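Local structure of TCR beta chain (Gallus gallus, 6LIR) at residues 156-161 with 196-201. The protein forms the beta chain of the chicken alpha-beta T-cell receptor, which probably recognises peptide antigens presented by MHC molecules on other cells. Numbering follows the deposited sequence.
Sequences KVNGVK and LNRFEC
Asn158 grips the backbone of Arg198 with two hydrogen bonds: its N donates to Arg198 O (2.9 Å), while its side-chain OD1 accepts Arg198 N (2.6 Å), taking the place of a backbone carbonyl where the strand turns away. With CG beside its own backbone N (chi1 -67°), the amide turns back toward 197-198, and ND2 donates to Asn197 OD1 at 3.1 Å, approaching from above that carbonyl's plane; Asn197 ND2, bonded to Glu191 O, holds the far end of that amide. With an alanine here, Arg198 N would probably lose its acceptor and Asn197 OD1 this donor. Earlier in the strand, Lys156 and Glu200 form an antiparallel hydrogen-bonded pair, Lys156 N to Glu200 O and Glu200 N to Lys156 O, each 2.7 Å. Asparagine and glycine suit the positive phi angles of the type I' turn from Val157 to Val160; a water accepts from Gly159 N and donates to Glu200 OE2. The Arg198 chain bends at chi3 (89°), one guanidinium face lying by Asn158 CA, offset toward the rim. On the inward face Val157 CG2 meets Phe199 CD1 (3.9 Å), apolar groups suited to the interior. Both rest on Leu185 of strand 178-188 in the opposing sheet of this C1-set immunoglobulin sandwich, which the Cys141–Cys201 disulfide pins together, while strand 210-219 flanks 198-207.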
loop_
_atom_site.group_PDB
_atom_site.type_symbol
_atom_site.label_atom_id
_atom_site.label_comp_id
_atom_site.label_asym_id
_atom_site.label_seq_id
_atom_site.Cartn_x
_atom_site.Cartn_y
_atom_site.Cartn_z
ATOM N N LYS B 156 -5.393 -14.325 -6.770
ATOM C CA LYS B 156 -5.010 -15.710 -6.545
ATOM C C LYS B 156 -4.803 -16.398 -7.886
ATOM O O LYS B 156 -5.594 -16.207 -8.815
ATOM C CB LYS B 156 -6.066 -16.452 -5.721
ATOM C CG LYS B 156 -6.109 -16.031 -4.259
ATOM C CD LYS B 156 -7.013 -16.945 -3.443
ATOM C CE LYS B 156 -6.991 -16.570 -1.975
ATOM N NZ LYS B 156 -7.933 -17.397 -1.173
ATOM N N VAL B 157 -3.761 -17.218 -7.984
ATOM C CA VAL B 157 -3.542 -18.057 -9.156
ATOM C C VAL B 157 -3.618 -19.506 -8.697
ATOM O O VAL B 157 -2.760 -19.970 -7.933
ATOM C CB VAL B 157 -2.202 -17.762 -9.844
ATOM C CG1 VAL B 157 -1.998 -18.706 -11.015
ATOM C CG2 VAL B 157 -2.153 -16.315 -10.314
ATOM N N ASN B 158 -4.630 -20.224 -9.179
ATOM C CA ASN B 158 -4.879 -21.615 -8.814
ATOM C C ASN B 158 -4.936 -21.775 -7.294
ATOM O O ASN B 158 -4.201 -22.558 -6.689
ATOM C CB ASN B 158 -3.826 -22.536 -9.433
ATOM C CG ASN B 158 -3.918 -22.587 -10.946
ATOM O OD1 ASN B 158 -5.007 -22.501 -11.514
ATOM N ND2 ASN B 158 -2.773 -22.723 -11.606
ATOM N N GLY B 159 -5.836 -21.009 -6.679
ATOM C CA GLY B 159 -6.058 -21.073 -5.249
ATOM C C GLY B 159 -4.979 -20.468 -4.374
ATOM O O GLY B 159 -5.179 -20.382 -3.156
ATOM N N VAL B 160 -3.846 -20.049 -4.934
ATOM C CA VAL B 160 -2.713 -19.565 -4.154
ATOM C C VAL B 160 -2.601 -18.053 -4.297
ATOM O O VAL B 160 -2.740 -17.514 -5.401
ATOM C CB VAL B 160 -1.409 -20.257 -4.602
ATOM C CG1 VAL B 160 -0.226 -19.793 -3.764
ATOM C CG2 VAL B 160 -1.562 -21.772 -4.537
ATOM N N LYS B 161 -2.312 -17.375 -3.183
ATOM C CA LYS B 161 -2.033 -15.942 -3.207
ATOM C C LYS B 161 -0.876 -15.648 -4.147
ATOM O O LYS B 161 0.182 -16.277 -4.059
ATOM C CB LYS B 161 -1.697 -15.431 -1.804
ATOM C CG LYS B 161 -2.604 -15.951 -0.704
ATOM C CD LYS B 161 -3.332 -14.839 0.025
ATOM C CE LYS B 161 -4.190 -15.413 1.147
ATOM N NZ LYS B 161 -3.693 -15.033 2.499
ATOM N N LEU B 196 -5.963 -24.637 -17.909
ATOM C CA LEU B 196 -6.175 -25.071 -16.535
ATOM C C LEU B 196 -5.833 -23.995 -15.514
ATOM O O LEU B 196 -6.274 -24.090 -14.362
ATOM C CB LEU B 196 -5.356 -26.332 -16.252
ATOM C CG LEU B 196 -5.689 -27.486 -17.198
ATOM C CD1 LEU B 196 -4.691 -28.620 -17.038
ATOM C CD2 LEU B 196 -7.116 -27.970 -16.974
ATOM N N ASN B 197 -5.055 -22.985 -15.903
ATOM C CA ASN B 197 -4.641 -21.959 -14.956
ATOM C C ASN B 197 -5.814 -21.047 -14.622
ATOM O O ASN B 197 -6.446 -20.459 -15.508
ATOM C CB ASN B 197 -3.475 -21.153 -15.526
ATOM C CG ASN B 197 -2.141 -21.846 -15.323
ATOM O OD1 ASN B 197 -2.041 -22.816 -14.568
ATOM N ND2 ASN B 197 -1.109 -21.352 -15.996
ATOM N N ARG B 198 -6.105 -20.935 -13.336
ATOM C CA ARG B 198 -7.234 -20.163 -12.838
ATOM C C ARG B 198 -6.707 -18.847 -12.277
ATOM O O ARG B 198 -6.030 -18.834 -11.244
ATOM C CB ARG B 198 -8.009 -20.956 -11.790
ATOM C CG ARG B 198 -9.001 -20.146 -10.979
ATOM C CD ARG B 198 -10.075 -21.061 -10.413
ATOM N NE ARG B 198 -9.695 -21.602 -9.113
ATOM C CZ ARG B 198 -9.022 -22.735 -8.943
ATOM N NH1 ARG B 198 -8.716 -23.146 -7.720
ATOM N NH2 ARG B 198 -8.656 -23.461 -9.994
ATOM N N PHE B 199 -7.026 -17.741 -12.946
ATOM C CA PHE B 199 -6.544 -16.424 -12.548
ATOM C C PHE B 199 -7.699 -15.693 -11.875
ATOM O O PHE B 199 -8.703 -15.372 -12.517
ATOM C CB PHE B 199 -6.017 -15.641 -13.748
ATOM C CG PHE B 199 -4.884 -16.317 -14.459
ATOM C CD1 PHE B 199 -3.589 -16.245 -13.965
ATOM C CD2 PHE B 199 -5.116 -17.035 -15.618
ATOM C CE1 PHE B 199 -2.547 -16.879 -14.625
ATOM C CE2 PHE B 199 -4.086 -17.666 -16.279
ATOM C CZ PHE B 199 -2.800 -17.590 -15.785
ATOM N N GLU B 200 -7.551 -15.452 -10.576
ATOM C CA GLU B 200 -8.642 -15.008 -9.722
ATOM C C GLU B 200 -8.304 -13.648 -9.136
ATOM O O GLU B 200 -7.278 -13.486 -8.467
ATOM C CB GLU B 200 -8.895 -16.034 -8.618
ATOM C CG GLU B 200 -9.865 -15.610 -7.539
ATOM C CD GLU B 200 -10.282 -16.785 -6.671
ATOM O OE1 GLU B 200 -11.236 -16.637 -5.877
ATOM O OE2 GLU B 200 -9.647 -17.857 -6.786
ATOM N N CYS B 201 -9.172 -12.679 -9.385
ATOM C CA CYS B 201 -9.087 -11.361 -8.781
ATOM C C CYS B 201 -10.191 -11.248 -7.746
ATOM O O CYS B 201 -11.359 -11.494 -8.060
ATOM C CB CYS B 201 -9.234 -10.259 -9.833
ATOM S SG CYS B 201 -9.329 -8.600 -9.113
HETATM O O HOH W 1 -7.107 -19.140 -8.044
#